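Local coordinates for protein ULam111 (Flavobacterium sp., PDB 5WUT) that probably hydrolyses the beta-1,3-glucan laminarin, as a laminarinase of glycoside hydrolase family 16 with a beta-jelly-roll fold, at residues 105-108 with 109-113; 165-169 with 170-174. All blocks are in the same frame, centred on the assembly; numbering follows the deposited sequence.

Contact 1: 105-108 with 109-113; sequences GSNI and KTVGW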
# COMPACT_ATOMS: atom_id res chain seq x y z
N GLY A 105 -0.76 -10.11 24.20
CA GLY A 105 0.43 -10.28 25.02
C GLY A 105 0.39 -11.55 25.85
O GLY A 105 -0.64 -11.90 26.41
N SER A 106 1.54 -12.21 25.96
CA SER A 106 1.62 -13.48 26.68
C SER A 106 1.18 -13.37 28.15
O SER A 106 0.64 -14.33 28.73
CB SER A 106 3.05 -14.01 26.62
OG SER A 106 3.14 -15.29 27.23
N ASN A 107 1.40 -12.21 28.75
CA ASN A 107 1.08 -12.03 30.17
C ASN A 107 -0.39 -11.71 30.46
O ASN A 107 -0.73 -11.30 31.57
CB ASN A 107 1.97 -10.94 30.78
CG ASN A 107 1.74 -9.57 30.15
OD1 ASN A 107 0.95 -9.43 29.22
ND2 ASN A 107 2.43 -8.56 30.67
N ILE A 108 -1.27 -11.92 29.48
CA ILE A 108 -2.68 -11.58 29.65
C ILE A 108 -3.32 -12.29 30.86
O ILE A 108 -4.21 -11.74 31.50
CB ILE A 108 -3.50 -11.89 28.37
CG1 ILE A 108 -4.93 -11.35 28.47
CG2 ILE A 108 -3.48 -13.38 28.05
CD1 ILE A 108 -5.73 -11.48 27.19
N LYS A 109 -2.85 -13.48 31.21
CA LYS A 109 -3.51 -14.17 32.32
C LYS A 109 -3.08 -13.62 33.67
O LYS A 109 -3.75 -13.88 34.67
CB LYS A 109 -3.26 -15.68 32.28
CG LYS A 109 -3.85 -16.38 31.08
CD LYS A 109 -3.90 -17.89 31.31
CE LYS A 109 -4.88 -18.58 30.36
NZ LYS A 109 -5.96 -17.66 29.89
N THR A 110 -2.01 -12.83 33.72
CA THR A 110 -1.66 -12.18 34.99
C THR A 110 -1.95 -10.68 35.03
O THR A 110 -2.23 -10.14 36.09
CB THR A 110 -0.18 -12.41 35.35
OG1 THR A 110 0.67 -11.82 34.37
CG2 THR A 110 0.11 -13.89 35.44
N VAL A 111 -1.90 -9.99 33.89
CA VAL A 111 -2.15 -8.55 33.92
C VAL A 111 -3.46 -8.15 33.25
O VAL A 111 -3.92 -7.02 33.42
CB VAL A 111 -0.99 -7.74 33.27
CG1 VAL A 111 0.34 -8.14 33.87
CG2 VAL A 111 -0.98 -7.93 31.75
N GLY A 112 -4.07 -9.07 32.50
CA GLY A 112 -5.31 -8.79 31.81
C GLY A 112 -5.16 -7.91 30.58
O GLY A 112 -4.07 -7.45 30.26
N TRP A 113 -6.26 -7.73 29.86
CA TRP A 113 -6.38 -6.77 28.77
C TRP A 113 -6.97 -5.49 29.37
O TRP A 113 -7.90 -5.57 30.17
CB TRP A 113 -7.28 -7.33 27.66
CG TRP A 113 -7.41 -6.47 26.43
CD1 TRP A 113 -6.72 -6.59 25.27
CD2 TRP A 113 -8.29 -5.35 26.26
NE1 TRP A 113 -7.10 -5.62 24.38
CE2 TRP A 113 -8.07 -4.84 24.96
CE3 TRP A 113 -9.25 -4.72 27.07
CZ2 TRP A 113 -8.77 -3.75 24.45
CZ3 TRP A 113 -9.95 -3.62 26.55
CH2 TRP A 113 -9.70 -3.15 25.26
O HOH W 1 -0.67 -15.18 30.62
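Asn107 O reaches across to two successive backbone amides, Thr110 N and Val111 N, and this double grip shows how a single carbonyl can start a very short helix. Val111 N lies 2.9 Å from Asn107 O, nearly along the C=O axis, whereas Thr110 N, at the same distance from that oxygen, comes in from above the carbonyl plane. One residue further on, Ile108 O takes the amide of Gly112, where positive phi (74°) ends the helical run. The tight part lies over Asn107. Its CG stands between the backbone N and carbonyl carbon (chi1 63°), which brings the amide group against one methyl of Val111, with OD1 3.5 Å from CG2; beyond the turn, Gln198 holds that same OD1 and Cys116 packs against both side chains. The other side is looser and wetter. There a water donates to Ser106 O and accepts from Lys109 N at 2.8 Å, bridging a gap of 4.4 Å between that oxygen and that nitrogen. Away from this water, Ile108 CD1 only grazes Trp113 CB, at 4.5 Å. A type I beta turn from Gly105 to Ile108 leads from strand 97-105 straight into a one-turn helix, a surface connection between strands of the jelly roll.

Contact 2: 165-169 with 170-174; sequences IDWTK and DKMDF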
# COMPACT_ATOMS: atom_id res chain seq x y z
N ILE A 165 3.32 -7.39 9.97
CA ILE A 165 3.97 -6.41 10.83
C ILE A 165 5.47 -6.66 10.85
O ILE A 165 5.92 -7.80 10.69
CB ILE A 165 3.45 -6.44 12.28
CG1 ILE A 165 3.55 -7.84 12.89
CG2 ILE A 165 2.02 -5.95 12.33
CD1 ILE A 165 3.25 -7.89 14.39
N ASP A 166 6.24 -5.59 11.02
CA ASP A 166 7.64 -5.72 11.40
C ASP A 166 7.73 -5.15 12.79
O ASP A 166 7.52 -3.96 13.01
CB ASP A 166 8.57 -5.01 10.42
CG ASP A 166 10.04 -5.43 10.62
OD1 ASP A 166 10.28 -6.51 11.19
OD2 ASP A 166 10.93 -4.70 10.17
N TRP A 167 8.03 -6.03 13.74
CA TRP A 167 7.93 -5.73 15.16
C TRP A 167 9.32 -5.80 15.77
O TRP A 167 9.98 -6.84 15.72
CB TRP A 167 6.98 -6.75 15.79
CG TRP A 167 6.90 -6.82 17.29
CD1 TRP A 167 7.26 -5.86 18.21
CD2 TRP A 167 6.42 -7.93 18.04
NE1 TRP A 167 7.04 -6.33 19.49
CE2 TRP A 167 6.52 -7.59 19.41
CE3 TRP A 167 5.92 -9.19 17.68
CZ2 TRP A 167 6.14 -8.47 20.42
CZ3 TRP A 167 5.54 -10.05 18.69
CH2 TRP A 167 5.65 -9.69 20.04
N THR A 168 9.77 -4.68 16.33
CA THR A 168 11.05 -4.63 17.04
C THR A 168 10.87 -4.00 18.41
O THR A 168 9.77 -3.60 18.78
CB THR A 168 12.12 -3.83 16.26
OG1 THR A 168 11.77 -2.44 16.28
CG2 THR A 168 12.23 -4.30 14.83
N LYS A 169 11.95 -3.92 19.17
CA LYS A 169 11.89 -3.28 20.48
C LYS A 169 11.60 -1.79 20.38
O LYS A 169 11.21 -1.18 21.37
CB LYS A 169 13.20 -3.49 21.22
CG LYS A 169 14.34 -2.68 20.66
CD LYS A 169 15.64 -2.95 21.44
CE LYS A 169 16.76 -2.05 20.94
NZ LYS A 169 18.10 -2.65 21.19
N ASP A 170 11.77 -1.21 19.19
CA ASP A 170 11.65 0.23 19.02
C ASP A 170 10.39 0.67 18.27
O ASP A 170 9.93 1.80 18.44
CB ASP A 170 12.87 0.79 18.32
CG ASP A 170 14.14 0.65 19.14
OD1 ASP A 170 14.11 0.96 20.35
OD2 ASP A 170 15.13 0.18 18.57
N LYS A 171 9.86 -0.18 17.40
CA LYS A 171 8.70 0.24 16.63
C LYS A 171 7.89 -0.92 16.07
O LYS A 171 8.35 -2.06 16.00
CB LYS A 171 9.12 1.16 15.49
CG LYS A 171 10.11 0.55 14.55
CD LYS A 171 10.24 1.41 13.31
CE LYS A 171 11.34 0.86 12.43
NZ LYS A 171 10.94 -0.43 11.81
N MET A 172 6.66 -0.59 15.69
CA MET A 172 5.74 -1.52 15.07
C MET A 172 5.33 -0.99 13.70
O MET A 172 4.63 0.03 13.63
CB MET A 172 4.51 -1.71 15.95
CG MET A 172 3.66 -2.92 15.61
SD MET A 172 4.37 -4.44 16.28
CE MET A 172 4.13 -4.21 18.04
N ASP A 173 5.77 -1.65 12.64
CA ASP A 173 5.40 -1.28 11.27
C ASP A 173 4.32 -2.23 10.76
O ASP A 173 4.43 -3.45 10.98
CB ASP A 173 6.59 -1.37 10.31
CG ASP A 173 7.61 -0.25 10.47
OD1 ASP A 173 8.79 -0.51 10.17
OD2 ASP A 173 7.26 0.87 10.85
N PHE A 174 3.32 -1.70 10.07
CA PHE A 174 2.25 -2.53 9.51
C PHE A 174 2.26 -2.45 7.99
O PHE A 174 2.38 -1.35 7.43
CB PHE A 174 0.88 -2.06 10.03
CG PHE A 174 0.67 -2.22 11.52
CD1 PHE A 174 1.28 -1.34 12.42
CD2 PHE A 174 -0.18 -3.20 12.02
CE1 PHE A 174 1.06 -1.47 13.80
CE2 PHE A 174 -0.40 -3.33 13.38
CZ PHE A 174 0.22 -2.47 14.28
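Thr168 OG1 accepts two backbone amides, Asp170 N and Lys171 N, each at 3.2 Å, and so ties down the turn of an antiparallel beta hairpin at one edge of its loop. The hydroxyl reaches them because it stands between its own backbone N and carbonyl carbon (chi1 70°). A valine here would probably leave both amides without this acceptor and let the turn flex. Next to it, Thr168 N closes the loop with a nearly straight bond to Lys171 O, and further along Asp166 and Asp173 form a hydrogen-bonded pair through Asp166 N to Asp173 O (2.8 Å) and Asp173 N to Asp166 O.

The two faces differ in character. On that of Asp166 and Asp173, Lys171 bends at its last torsion (chi4 70°) and its NZ meets Asp173 OD1 at 2.7 Å from above the carboxylate plane; Asp166 OD2 lies beyond salt-bridge range of the same amine, and its charge would probably add to the attraction. The other face is hydrophobic and turned toward strand 118-123, whose Ile119 touches Ile165, Met172 and Phe174. Here Ile165 CG2 sits over the face of the Phe174 ring. The indole of Trp167, whose NE1 is bonded to Tyr196 O, receives Met172 in a Met-aromatic contact: the sulfur approaches obliquely, and CE lies over the five-membered ring, 3.8 Å from its centroid.

Overall arrangement
Both contacts illustrate how a jelly-roll enzyme makes its strand-to-strand connections, by a one-turn helix in contact 1 and by a hairpin turn in contact 2. Contact 1 comes first along the chain, between strands 97-105 and 118-123, and contact 2 later, joining strands 161-167 and 172-176. Their centres are about 20 Å apart and each lies about 17 Å from the centre of the chain; the nearest atoms stay about 7 Å apart. Strand 118-123 relates them: the chain enters it after contact 1, and its Ile119 and Ile121 pack against the hydrophobic face of contact 2. Surface connection and partly buried hairpin both lie within the family 16 sequence range and frame the same jelly roll.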